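Local structure of chintase (Rhizomucor miehei, 5YUQ) at residues S5-D10 with M348-E353; S16-K21 with D357-L362; I60-G65 with Y97-L102; Q284-T289 with L352-D357. The protein probably hydrolyses chitin, as a family 18 glycoside hydrolase whose active site forms a tunnel. One frame throughout, in Å; residues are numbered along the deposited sequence. Where two conformers were deposited one is given.

Interaction 1: S5-D10 with M348-E353; sequences SAYVVD and MLWSLE
Ser-5 and Ala-6 pair in parallel with Met-348 and Leu-349 in the wall of the barrel, a buried strand-to-strand contact in which the first strand lies beside the last with their short axes 4.8 Å apart. Two backbone bonds, Leu-349 N to Ser-5 O (3.0 Å) and Tyr-7 N to Leu-349 O (3.1 Å), set the register; beyond the strand end Leu-352 N still reaches Tyr-7 O at 2.9 Å. This seam closes the TIM barrel of family 18. Tyr-7 points toward the other segment, its hydroxyl bonded to Asn-103. Met-348, bent at chi2 (81°), brings SD to the edge of the tyrosine ring, 3.6 Å from CE1, a Met-aromatic contact. Trp-350 comes in obliquely, its CE3 3.6 Å from CB of Tyr-7, the two rings inclined at 48°. CG1 of Val-9 packs against the six-membered ring of Trp-350, 3.5 Å from CH2. The peptide between Trp-350 and Ser-351 is cis; in relatives a tryptophan with such a bond floors the subsite where the substrate is cleaved, and Trp-350 probably does likewise. Ser-351 OG donates to Glu-353 OE1 on its syn side, and one water bridges that oxygen to Val-9 N.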
loop_
_atom_site.group_PDB
_atom_site.type_symbol
_atom_site.label_atom_id
_atom_site.label_comp_id
_atom_site.label_asym_id
_atom_site.label_seq_id
_atom_site.Cartn_x
_atom_site.Cartn_y
_atom_site.Cartn_z
ATOM N N SER A 5 11.678 0.822 -2.718
ATOM C CA SER A 5 11.001 2.109 -2.751
ATOM C C SER A 5 10.311 2.333 -1.430
ATOM O O SER A 5 9.702 1.427 -0.880
ATOM C CB SER A 5 9.960 2.127 -3.855
ATOM O OG SER A 5 10.581 1.920 -5.117
ATOM N N ALA A 6 10.411 3.552 -0.919
ATOM C CA ALA A 6 9.834 3.864 0.375
ATOM C C ALA A 6 8.813 4.971 0.224
ATOM O O ALA A 6 9.138 6.052 -0.270
ATOM C CB ALA A 6 10.933 4.304 1.330
ATOM N N TYR A 7 7.584 4.714 0.663
ATOM C CA TYR A 7 6.599 5.783 0.753
ATOM C C TYR A 7 6.891 6.659 1.957
ATOM O O TYR A 7 7.198 6.164 3.041
ATOM C CB TYR A 7 5.187 5.215 0.875
ATOM C CG TYR A 7 4.615 4.773 -0.448
ATOM C CD1 TYR A 7 4.809 3.480 -0.904
ATOM C CD2 TYR A 7 3.889 5.652 -1.245
ATOM C CE1 TYR A 7 4.290 3.065 -2.123
ATOM C CE2 TYR A 7 3.341 5.235 -2.467
ATOM C CZ TYR A 7 3.563 3.948 -2.900
ATOM O OH TYR A 7 3.045 3.539 -4.106
ATOM N N VAL A 8 6.812 7.968 1.749
ATOM C CA VAL A 8 6.787 8.916 2.852
ATOM C C VAL A 8 5.502 9.698 2.689
ATOM O O VAL A 8 4.999 9.846 1.570
ATOM C CB VAL A 8 7.997 9.857 2.832
ATOM C CG1 VAL A 8 9.278 9.056 3.000
ATOM C CG2 VAL A 8 8.035 10.690 1.549
ATOM N N VAL A 9 4.954 10.176 3.797
ATOM C CA VAL A 9 3.642 10.804 3.766
ATOM C C VAL A 9 3.702 12.283 4.133
ATOM O O VAL A 9 4.410 12.677 5.056
ATOM C CB VAL A 9 2.606 10.040 4.643
ATOM C CG1 VAL A 9 2.442 8.607 4.137
ATOM C CG2 VAL A 9 3.005 10.047 6.126
ATOM N N ASP A 10 2.959 13.090 3.386
ATOM C CA ASP A 10 3.005 14.545 3.518
ATOM C C ASP A 10 2.675 15.020 4.930
ATOM O O ASP A 10 3.233 16.010 5.410
ATOM C CB ASP A 10 2.039 15.173 2.518
ATOM C CG ASP A 10 2.162 16.673 2.454
ATOM O OD1 ASP A 10 3.045 17.168 1.709
ATOM O OD2 ASP A 10 1.369 17.363 3.131
ATOM N N MET A 348 8.422 -2.531 -1.901
ATOM C CA MET A 348 8.194 -1.174 -1.435
ATOM C C MET A 348 7.614 -1.259 -0.044
ATOM O O MET A 348 7.131 -2.310 0.359
ATOM C CB MET A 348 7.303 -0.359 -2.390
ATOM C CG MET A 348 5.876 -0.876 -2.603
ATOM S SD MET A 348 4.755 -0.389 -1.262
ATOM C CE MET A 348 3.177 -0.645 -2.074
ATOM N N LEU A 349 7.646 -0.148 0.679
ATOM C CA LEU A 349 7.188 -0.153 2.058
ATOM C C LEU A 349 6.236 1.000 2.330
ATOM O O LEU A 349 6.417 2.102 1.808
ATOM C CB LEU A 349 8.379 -0.104 3.019
ATOM C CG LEU A 349 9.220 1.175 3.004
ATOM C CD1 LEU A 349 8.795 2.095 4.146
ATOM C CD2 LEU A 349 10.705 0.868 3.095
ATOM N N TRP A 350 5.223 0.724 3.145
ATOM C CA TRP A 350 4.331 1.751 3.667
ATOM C C TRP A 350 4.361 1.717 5.191
ATOM O O TRP A 350 3.919 0.734 5.784
ATOM C CB TRP A 350 2.875 1.520 3.213
ATOM C CG TRP A 350 1.993 2.598 3.758
ATOM C CD1 TRP A 350 1.457 2.673 5.019
ATOM C CD2 TRP A 350 1.607 3.791 3.086
ATOM N NE1 TRP A 350 0.746 3.840 5.158
ATOM C CE2 TRP A 350 0.821 4.544 3.980
ATOM C CE3 TRP A 350 1.832 4.294 1.800
ATOM C CZ2 TRP A 350 0.270 5.775 3.631
ATOM C CZ3 TRP A 350 1.288 5.512 1.456
ATOM C CH2 TRP A 350 0.518 6.240 2.364
ATOM N N SER A 351 4.865 2.761 5.851
ATOM C CA SER A 351 5.569 3.886 5.249
ATOM C C SER A 351 6.764 4.215 6.156
ATOM O O SER A 351 6.839 3.753 7.303
ATOM C CB SER A 351 4.640 5.095 5.091
ATOM O OG SER A 351 4.025 5.413 6.332
ATOM N N LEU A 352 7.693 5.012 5.639
ATOM C CA LEU A 352 9.034 5.110 6.207
ATOM C C LEU A 352 9.097 5.633 7.636
ATOM O O LEU A 352 9.948 5.205 8.418
ATOM C CB LEU A 352 9.915 5.959 5.282
ATOM C CG LEU A 352 11.405 5.969 5.605
ATOM C CD1 LEU A 352 11.949 4.553 5.641
ATOM C CD2 LEU A 352 12.156 6.802 4.577
ATOM N N GLU A 353 8.196 6.544 7.987
ATOM C CA GLU A 353 8.274 7.174 9.301
ATOM C C GLU A 353 7.886 6.205 10.415
ATOM O O GLU A 353 8.086 6.493 11.590
ATOM C CB GLU A 353 7.420 8.449 9.339
ATOM C CG GLU A 353 5.954 8.241 9.708
ATOM C CD GLU A 353 5.134 7.561 8.633
ATOM O OE1 GLU A 353 5.616 7.374 7.488
ATOM O OE2 GLU A 353 3.969 7.217 8.929
HETATM O O HOH W 1 6.486 9.569 6.187
#

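Interaction 2: S16-K21 with D357-L362; sequences SIAWDK and DENTLL
Ala-18 and Lys-21 pack against Asn-359 and Leu-362, joining the loop after strand 4-9 to the start of helix 360-363 near the surface. The approach begins at Ser-16, whose carbonyl oxygen receives a hydrogen bond from a water that also donates to Asn-359 OD1, 2.9 Å away. Ile-17 and Trp-19 both point away from the helix, and CG2 of Ile-17 lies over the centre of the Trp-19 ring. At Ala-18 the chain reverses in an inverse gamma turn, and its methyl is pushed toward the helix, 3.9 Å from Leu-362 CD2 and 4.0 Å from Asn-359 OD1. A short 3-10 turn over Trp-19 and Asp-20 follows, with Lys-21 N bonded back to Ala-18 O. Lys-21 then lies across Leu-362, Lys-21 CB touching Leu-362 CD2 at 3.6 Å. The lysine runs on extended until chi4 (-68°) bends its ammonium group aside. There CE passes 3.9 Å from Asn-359 ND2, the two side chains crossing at about a right angle, while NZ finds Asn-363 OD1. Leu-362 turns CD2 to both Ala-18 and Lys-21, its CG standing anti to the backbone N (chi1 -178°); the other methyl, CD1, meets Lys-21 O. Gln-366 NE2 bonds to the carbonyl oxygens of both Lys-21 and Leu-362, tying loop to helix a second time. Trp-19 packs on both strand 24-32 and helix 43-55, while Leu-361 of the helix start rests on Trp-287 of helix 287-292.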
loop_
_atom_site.group_PDB
_atom_site.type_symbol
_atom_site.label_atom_id
_atom_site.label_comp_id
_atom_site.label_asym_id
_atom_site.label_seq_id
_atom_site.Cartn_x
_atom_site.Cartn_y
_atom_site.Cartn_z
ATOM N N SER A 16 14.286 11.812 9.869
ATOM C CA SER A 16 15.529 11.564 9.147
ATOM C C SER A 16 15.317 10.433 8.144
ATOM O O SER A 16 14.874 9.342 8.512
ATOM C CB SER A 16 16.648 11.195 10.121
ATOM O OG SER A 16 17.832 10.834 9.433
ATOM N N ILE A 17 15.622 10.691 6.876
ATOM C CA ILE A 17 15.447 9.683 5.838
ATOM C C ILE A 17 16.759 8.939 5.604
ATOM O O ILE A 17 17.793 9.555 5.338
ATOM C CB ILE A 17 14.952 10.328 4.528
ATOM C CG1 ILE A 17 13.560 10.947 4.735
ATOM C CG2 ILE A 17 14.915 9.308 3.400
ATOM C CD1 ILE A 17 13.019 11.662 3.505
ATOM N N ALA A 18 16.722 7.613 5.728
ATOM C CA ALA A 18 17.933 6.802 5.594
ATOM C C ALA A 18 18.247 6.564 4.125
ATOM O O ALA A 18 18.069 5.462 3.610
ATOM C CB ALA A 18 17.776 5.478 6.328
ATOM N N TRP A 19 18.727 7.609 3.463
ATOM C CA TRP A 19 18.941 7.584 2.020
ATOM C C TRP A 19 19.776 6.403 1.540
ATOM O O TRP A 19 19.526 5.862 0.466
ATOM C CB TRP A 19 19.602 8.887 1.574
ATOM C CG TRP A 19 18.770 10.099 1.830
ATOM C CD1 TRP A 19 18.971 11.049 2.787
ATOM C CD2 TRP A 19 17.597 10.492 1.113
ATOM N NE1 TRP A 19 17.996 12.015 2.704
ATOM C CE2 TRP A 19 17.140 11.694 1.683
ATOM C CE3 TRP A 19 16.892 9.944 0.035
ATOM C CZ2 TRP A 19 16.005 12.356 1.215
ATOM C CZ3 TRP A 19 15.775 10.607 -0.431
ATOM C CH2 TRP A 19 15.340 11.797 0.160
ATOM N N ASP A 20 20.765 5.992 2.328
ATOM C CA ASP A 20 21.662 4.927 1.878
ATOM C C ASP A 20 21.009 3.549 1.935
ATOM O O ASP A 20 21.562 2.572 1.438
ATOM C CB ASP A 20 22.979 4.955 2.661
ATOM C CG ASP A 20 23.823 6.166 2.324
ATOM O OD1 ASP A 20 23.998 6.446 1.117
ATOM O OD2 ASP A 20 24.296 6.848 3.258
ATOM N N LYS A 21 19.818 3.486 2.520
ATOM C CA LYS A 21 19.105 2.219 2.663
ATOM C C LYS A 21 17.910 2.077 1.715
ATOM O O LYS A 21 17.094 1.163 1.861
ATOM C CB LYS A 21 18.672 2.025 4.122
ATOM C CG LYS A 21 19.850 1.958 5.104
ATOM C CD LYS A 21 19.367 1.953 6.551
ATOM C CE LYS A 21 20.528 1.906 7.551
ATOM N NZ LYS A 21 21.238 0.605 7.509
ATOM N N ASP A 357 14.093 4.049 15.371
ATOM C CA ASP A 357 15.280 4.857 15.141
ATOM C C ASP A 357 16.480 4.011 14.717
ATOM O O ASP A 357 17.468 4.529 14.203
ATOM C CB ASP A 357 15.608 5.653 16.405
ATOM C CG ASP A 357 14.615 6.766 16.671
ATOM O OD1 ASP A 357 13.842 7.121 15.756
ATOM O OD2 ASP A 357 14.627 7.305 17.798
ATOM N N GLU A 358 16.396 2.708 14.944
ATOM C CA GLU A 358 17.464 1.798 14.548
ATOM C C GLU A 358 17.268 1.234 13.145
ATOM O O GLU A 358 18.061 0.409 12.696
ATOM C CB GLU A 358 17.575 0.642 15.547
ATOM C CG GLU A 358 17.960 1.070 16.966
ATOM C CD GLU A 358 16.833 1.768 17.715
ATOM O OE1 GLU A 358 15.654 1.392 17.532
ATOM O OE2 GLU A 358 17.127 2.704 18.487
ATOM N N ASN A 359 16.217 1.679 12.457
ATOM C CA ASN A 359 15.913 1.195 11.109
ATOM C C ASN A 359 15.737 -0.317 11.077
ATOM O O ASN A 359 16.119 -0.958 10.101
ATOM C CB ASN A 359 17.003 1.589 10.092
ATOM C CG ASN A 359 17.408 3.052 10.187
ATOM O OD1 ASN A 359 16.645 3.946 9.815
ATOM N ND2 ASN A 359 18.635 3.300 10.647
ATOM N N THR A 360 15.156 -0.885 12.132
ATOM C CA THR A 360 14.978 -2.335 12.213
ATOM C C THR A 360 14.276 -2.919 10.983
ATOM O O THR A 360 14.764 -3.873 10.377
ATOM C CB THR A 360 14.193 -2.743 13.465
ATOM O OG1 THR A 360 14.904 -2.313 14.634
ATOM C CG2 THR A 360 14.028 -4.255 13.521
ATOM N N LEU A 361 13.131 -2.349 10.620
ATOM C CA LEU A 361 12.369 -2.877 9.490
ATOM C C LEU A 361 13.005 -2.547 8.147
ATOM O O LEU A 361 13.006 -3.381 7.250
ATOM C CB LEU A 361 10.918 -2.404 9.527
ATOM C CG LEU A 361 10.153 -2.819 10.786
ATOM C CD1 LEU A 361 8.686 -2.551 10.563
ATOM C CD2 LEU A 361 10.391 -4.286 11.125
ATOM N N LEU A 362 13.557 -1.347 7.999
ATOM C CA LEU A 362 14.200 -0.997 6.731
ATOM C C LEU A 362 15.457 -1.834 6.513
ATOM O O LEU A 362 15.728 -2.275 5.397
ATOM C CB LEU A 362 14.511 0.500 6.665
ATOM C CG LEU A 362 15.146 1.044 5.379
ATOM C CD1 LEU A 362 14.303 0.709 4.152
ATOM C CD2 LEU A 362 15.355 2.546 5.492
HETATM O O HOH W 2 16.582 6.817 9.703
#

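Interaction 3: I60-G65 with Y97-L102; sequences ISLSVG and YDLDGL
Ile-60 and Asp-100 grip each other at the start of two neighbouring parallel strands, each backbone N serving the other residue. The N-H of Ile-60 meets Asp-100 OD2 at 2.8 Å on its anti lone pair, and Asp-100 N returns a bond to Ile-60 O (2.9 Å); Gly-101 N adds a weak one to the same carbonyl. CG of Asp-100 stands beside its backbone N (chi1 -57°), and this brings OD2 to Ile-60. OD2 also bonds to His-54 NE2, so two partners hold this oxygen. Further along, Leu-62 N reaches Gly-101 O at 3.1 Å. The segments belong to one beta-alpha-beta unit of the TIM barrel: helix 80-97 joins them and ends in a Schellman motif at Asp-98. Asp-100 also opens an Asp-Gly-Leu-Asn-Leu-Asp stretch resembling the family 18 signature, with Asn-103 in place of its second aspartate; later residues of that signature carry the catalytic groups in relatives. Side chains divide between the two faces. Toward the helix, Leu-99, with CG beside its backbone N (chi1 -60°), carries CD1 to Leu-62 CB in a tight 3.5 Å contact, the two leucines slanting past one another. Leu-102 CD2 comes in beyond, 4.2 Å from both Leu-62 CB and Val-64 CG2, and Val-93, Val-94 and Leu-90 of the helix cover this row. On the opposite face, Ser-61 OG lies 3.5 Å from Gly-101 CA; it bonds to His-24 NE2 and to a water that donates weakly to Leu-102 O.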
loop_
_atom_site.group_PDB
_atom_site.type_symbol
_atom_site.label_atom_id
_atom_site.label_comp_id
_atom_site.label_asym_id
_atom_site.label_seq_id
_atom_site.Cartn_x
_atom_site.Cartn_y
_atom_site.Cartn_z
ATOM N N ILE A 60 12.917 10.246 -6.975
ATOM C CA ILE A 60 11.697 10.530 -6.225
ATOM C C ILE A 60 10.495 10.641 -7.151
ATOM O O ILE A 60 10.543 11.316 -8.178
ATOM C CB ILE A 60 11.844 11.795 -5.323
ATOM C CG1 ILE A 60 10.516 12.135 -4.633
ATOM C CG2 ILE A 60 12.349 12.985 -6.127
ATOM C CD1 ILE A 60 10.689 13.043 -3.408
ATOM N N SER A 61 9.422 9.946 -6.790
ATOM C CA SER A 61 8.165 10.030 -7.509
ATOM C C SER A 61 7.109 10.641 -6.615
ATOM O O SER A 61 7.163 10.499 -5.401
ATOM C CB SER A 61 7.677 8.639 -7.914
ATOM O OG SER A 61 8.557 8.041 -8.847
ATOM N N LEU A 62 6.139 11.308 -7.224
ATOM C CA LEU A 62 4.954 11.753 -6.509
ATOM C C LEU A 62 3.861 10.713 -6.685
ATOM O O LEU A 62 3.607 10.259 -7.808
ATOM C CB LEU A 62 4.477 13.092 -7.064
ATOM C CG LEU A 62 3.206 13.687 -6.462
ATOM C CD1 LEU A 62 3.405 13.992 -4.989
ATOM C CD2 LEU A 62 2.817 14.933 -7.241
ATOM N N SER A 63 3.243 10.323 -5.573
ATOM C CA SER A 63 2.099 9.426 -5.612
ATOM C C SER A 63 0.824 10.239 -5.701
ATOM O O SER A 63 0.594 11.149 -4.898
ATOM C CB SER A 63 2.065 8.516 -4.387
ATOM O OG SER A 63 1.066 7.512 -4.544
ATOM N N VAL A 64 -0.006 9.888 -6.679
ATOM C CA VAL A 64 -1.230 10.615 -6.969
ATOM C C VAL A 64 -2.421 9.718 -6.665
ATOM O O VAL A 64 -2.545 8.627 -7.230
ATOM C CB VAL A 64 -1.267 11.028 -8.465
ATOM C CG1 VAL A 64 -2.588 11.703 -8.817
ATOM C CG2 VAL A 64 -0.090 11.936 -8.786
ATOM N N GLY A 65 -3.294 10.166 -5.768
ATOM C CA GLY A 65 -4.452 9.370 -5.398
ATOM C C GLY A 65 -4.412 9.036 -3.924
ATOM O O GLY A 65 -4.374 9.937 -3.084
ATOM N N TYR A 97 8.133 20.336 -9.927
ATOM C CA TYR A 97 8.817 19.765 -8.769
ATOM C C TYR A 97 10.029 18.926 -9.145
ATOM O O TYR A 97 10.653 18.320 -8.277
ATOM C CB TYR A 97 7.841 18.965 -7.902
ATOM C CG TYR A 97 6.835 19.842 -7.207
ATOM C CD1 TYR A 97 7.126 20.413 -5.972
ATOM C CD2 TYR A 97 5.607 20.120 -7.789
ATOM C CE1 TYR A 97 6.217 21.230 -5.334
ATOM C CE2 TYR A 97 4.690 20.931 -7.158
ATOM C CZ TYR A 97 5.009 21.488 -5.931
ATOM O OH TYR A 97 4.095 22.303 -5.306
ATOM N N ASP A 98 10.354 18.908 -10.436
ATOM C CA ASP A 98 11.514 18.184 -10.947
ATOM C C ASP A 98 11.444 16.724 -10.528
ATOM O O ASP A 98 12.431 16.139 -10.095
ATOM C CB ASP A 98 12.814 18.831 -10.449
ATOM C CG ASP A 98 14.030 18.364 -11.211
ATOM O OD1 ASP A 98 13.897 17.984 -12.388
ATOM O OD2 ASP A 98 15.135 18.385 -10.631
ATOM N N LEU A 99 10.267 16.126 -10.679
ATOM C CA LEU A 99 10.067 14.764 -10.216
ATOM C C LEU A 99 10.656 13.766 -11.199
ATOM O O LEU A 99 10.694 14.014 -12.404
ATOM C CB LEU A 99 8.573 14.486 -10.031
ATOM C CG LEU A 99 7.848 15.372 -9.021
ATOM C CD1 LEU A 99 6.336 15.174 -9.149
ATOM C CD2 LEU A 99 8.314 15.046 -7.620
ATOM N N ASP A 100 11.110 12.638 -10.673
ATOM C CA ASP A 100 11.631 11.566 -11.508
ATOM C C ASP A 100 10.548 10.618 -11.960
ATOM O O ASP A 100 10.777 9.781 -12.835
ATOM C CB ASP A 100 12.681 10.794 -10.737
ATOM C CG ASP A 100 13.790 11.686 -10.267
ATOM O OD1 ASP A 100 14.480 12.240 -11.146
ATOM O OD2 ASP A 100 13.948 11.859 -9.041
ATOM N N GLY A 101 9.368 10.750 -11.374
ATOM C CA GLY A 101 8.275 9.901 -11.780
ATOM C C GLY A 101 6.946 10.189 -11.132
ATOM O O GLY A 101 6.833 11.048 -10.262
ATOM N N LEU A 102 5.935 9.455 -11.574
ATOM C CA LEU A 102 4.605 9.541 -10.997
ATOM C C LEU A 102 4.152 8.141 -10.650
ATOM O O LEU A 102 4.280 7.223 -11.455
ATOM C CB LEU A 102 3.620 10.157 -11.989
ATOM C CG LEU A 102 3.782 11.643 -12.303
ATOM C CD1 LEU A 102 2.919 12.015 -13.517
ATOM C CD2 LEU A 102 3.413 12.485 -11.088
HETATM O O HOH W 3 6.810 6.252 -10.051
#

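Interaction 4: Q284-T289 with L352-D357; sequences QYIWRT and LEMDDD
Arg-288 bends sharply at chi3 (72°), so that the guanidinium group lies beside Asp-355 and Asp-357, while Trp-287, with CG anti to the backbone N (chi1 174°), swings its indole NH toward Asp-356. The second segment is the turn that leaves the last strand of the TIM barrel for helix 360-363, and it is pinned here to the N-terminal turn of helix 287-292 and the strand before it. Arg-288 holds it with two nitrogens. NH1 donates to Asp-355 O (3.0 Å) on a lone pair in the carbonyl plane, and to Asp-357 OD1 (2.9 Å); NH2 reaches that same oxygen at 3.2 Å. Both nitrogens approach OD1 from one face of the carboxylate in an end-on salt bridge, although OD1 itself lies in the guanidinium plane. Trp-287 NE1 binds Asp-356 OD2 at 2.9 Å, in the ring plane but well above the carboxylate plane; OD2 has a second partner in Thr-360 OG1, so the aspartate links the indole to the helix start. Asp-355 OD1 and OD2 meet the backbone N atoms of Leu-361 and Leu-362. On the buried side Met-354 runs extended past Ile-286, CG lying 3.8 Å from Ile-286 CG2. Gln-284 bonds through NE2 to Thr-266 OG1, and the methyl CE of Met-354 stops 3.5 Å from Gln-284 OE1.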
loop_
_atom_site.group_PDB
_atom_site.type_symbol
_atom_site.label_atom_id
_atom_site.label_comp_id
_atom_site.label_asym_id
_atom_site.label_seq_id
_atom_site.Cartn_x
_atom_site.Cartn_y
_atom_site.Cartn_z
ATOM N N GLN A 284 -4.649 0.628 13.133
ATOM C CA GLN A 284 -3.228 0.718 12.813
ATOM C C GLN A 284 -2.371 0.776 14.073
ATOM O O GLN A 284 -2.688 1.470 15.038
ATOM C CB GLN A 284 -2.969 1.935 11.928
ATOM C CG GLN A 284 -1.504 2.163 11.582
ATOM C CD GLN A 284 -1.309 3.366 10.681
ATOM O OE1 GLN A 284 -1.341 3.248 9.454
ATOM N NE2 GLN A 284 -1.108 4.537 11.289
ATOM N N TYR A 285 -1.276 0.028 14.047
ATOM C CA TYR A 285 -0.355 -0.050 15.159
ATOM C C TYR A 285 1.027 -0.008 14.520
ATOM O O TYR A 285 1.468 -0.996 13.938
ATOM C CB TYR A 285 -0.581 -1.387 15.862
ATOM C CG TYR A 285 -0.477 -1.348 17.366
ATOM C CD1 TYR A 285 0.756 -1.393 17.981
ATOM C CD2 TYR A 285 -1.613 -1.306 18.160
ATOM C CE1 TYR A 285 0.873 -1.375 19.339
ATOM C CE2 TYR A 285 -1.505 -1.285 19.545
ATOM C CZ TYR A 285 -0.256 -1.319 20.117
ATOM O OH TYR A 285 -0.118 -1.301 21.486
ATOM N N ILE A 286 1.711 1.132 14.587
ATOM C CA ILE A 286 2.958 1.255 13.822
ATOM C C ILE A 286 4.130 0.574 14.515
ATOM O O ILE A 286 4.118 0.363 15.727
ATOM C CB ILE A 286 3.321 2.713 13.477
ATOM C CG1 ILE A 286 3.643 3.511 14.742
ATOM C CG2 ILE A 286 2.200 3.369 12.681
ATOM C CD1 ILE A 286 4.382 4.804 14.446
ATOM N N TRP A 287 5.144 0.219 13.740
ATOM C CA TRP A 287 6.270 -0.518 14.284
ATOM C C TRP A 287 6.912 0.190 15.469
ATOM O O TRP A 287 7.299 -0.464 16.441
ATOM C CB TRP A 287 7.327 -0.791 13.220
ATOM C CG TRP A 287 8.536 -1.425 13.825
ATOM C CD1 TRP A 287 9.726 -0.820 14.112
ATOM C CD2 TRP A 287 8.664 -2.788 14.247
ATOM N NE1 TRP A 287 10.587 -1.727 14.689
ATOM C CE2 TRP A 287 9.959 -2.944 14.778
ATOM C CE3 TRP A 287 7.810 -3.895 14.222
ATOM C CZ2 TRP A 287 10.423 -4.162 15.272
ATOM C CZ3 TRP A 287 8.267 -5.103 14.715
ATOM C CH2 TRP A 287 9.562 -5.227 15.236
ATOM N N ARG A 288 7.027 1.510 15.408
ATOM C CA ARG A 288 7.677 2.254 16.502
ATOM C C ARG A 288 7.003 1.878 17.837
ATOM O O ARG A 288 7.696 1.720 18.803
ATOM C CB ARG A 288 7.647 3.749 16.351
ATOM C CG ARG A 288 8.461 4.273 15.192
ATOM C CD ARG A 288 8.364 5.761 14.932
ATOM N NE ARG A 288 9.055 6.540 15.962
ATOM C CZ ARG A 288 10.358 6.737 15.986
ATOM N NH1 ARG A 288 11.172 6.273 15.046
ATOM N NH2 ARG A 288 10.860 7.445 16.953
ATOM N N THR A 289 5.670 1.799 17.836
ATOM C CA THR A 289 4.919 1.453 19.038
ATOM C C THR A 289 5.160 0.007 19.452
ATOM O O THR A 289 5.359 -0.285 20.632
ATOM C CB THR A 289 3.418 1.655 18.825
ATOM O OG1 THR A 289 3.183 2.971 18.302
ATOM C CG2 THR A 289 2.668 1.483 20.140
ATOM N N LEU A 352 7.693 5.012 5.639
ATOM C CA LEU A 352 9.034 5.110 6.207
ATOM C C LEU A 352 9.097 5.633 7.636
ATOM O O LEU A 352 9.948 5.205 8.418
ATOM C CB LEU A 352 9.915 5.959 5.282
ATOM C CG LEU A 352 11.405 5.969 5.605
ATOM C CD1 LEU A 352 11.949 4.553 5.641
ATOM C CD2 LEU A 352 12.156 6.802 4.577
ATOM N N GLU A 353 8.196 6.544 7.987
ATOM C CA GLU A 353 8.274 7.174 9.301
ATOM C C GLU A 353 7.886 6.205 10.415
ATOM O O GLU A 353 8.086 6.493 11.590
ATOM C CB GLU A 353 7.420 8.449 9.339
ATOM C CG GLU A 353 5.954 8.241 9.708
ATOM C CD GLU A 353 5.134 7.561 8.633
ATOM O OE1 GLU A 353 5.616 7.374 7.488
ATOM O OE2 GLU A 353 3.969 7.217 8.929
ATOM N N MET A 354 7.369 5.064 10.031
ATOM C CA MET A 354 6.904 4.067 10.984
ATOM C C MET A 354 7.990 3.190 11.586
ATOM O O MET A 354 7.769 2.550 12.545
ATOM C CB MET A 354 5.813 3.143 10.377
ATOM C CG MET A 354 4.636 3.881 9.843
ATOM S SD MET A 354 3.551 2.580 9.075
ATOM C CE MET A 354 2.092 3.581 8.665
ATOM N N ASP A 355 9.154 3.202 10.953
ATOM C CA ASP A 355 10.273 2.398 11.425
ATOM C C ASP A 355 10.818 3.000 12.712
ATOM O O ASP A 355 10.581 4.179 13.005
ATOM C CB ASP A 355 11.377 2.353 10.366
ATOM C CG ASP A 355 12.226 1.102 10.461
ATOM O OD1 ASP A 355 12.067 0.308 11.418
ATOM O OD2 ASP A 355 13.068 0.917 9.576
ATOM N N ASP A 356 11.533 2.195 13.486
ATOM C CA ASP A 356 12.175 2.718 14.693
ATOM C C ASP A 356 13.460 3.476 14.355
ATOM O O ASP A 356 13.871 3.556 13.194
ATOM C CB ASP A 356 12.406 1.603 15.724
ATOM C CG ASP A 356 13.309 0.494 15.213
ATOM O OD1 ASP A 356 14.224 0.772 14.402
ATOM O OD2 ASP A 356 13.125 -0.664 15.654
ATOM N N ASP A 357 14.093 4.049 15.371
ATOM C CA ASP A 357 15.280 4.857 15.141
ATOM C C ASP A 357 16.480 4.011 14.717
ATOM O O ASP A 357 17.468 4.529 14.203
ATOM C CB ASP A 357 15.608 5.653 16.405
ATOM C CG ASP A 357 14.615 6.766 16.671
ATOM O OD1 ASP A 357 13.842 7.121 15.756
ATOM O OD2 ASP A 357 14.627 7.305 17.798
#

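In the fold
Interactions 1 and 3 are core contacts between parallel strands of the barrel, built on backbone bonds and apolar side chains, with one carboxylate joining in at interaction 3; Tyr-7 of the first touches Ser-63 of the second. Interactions 2 and 4 lie only partly buried, around the chain that follows strand 346-350, and here side chains do most of the work: a small apolar patch and a water in interaction 2, a salt bridge and an indole bond in interaction 4. Leu-352 and Glu-353 belong to both 1 and 4, while Asp-357 and the bonds of Asp-355 to the helix start join 4 to 2. Leu-349 and Leu-352 also pack on Leu-362, connecting 1 with 2. Interaction 3 stands apart from 4, their centres about 24 Å away.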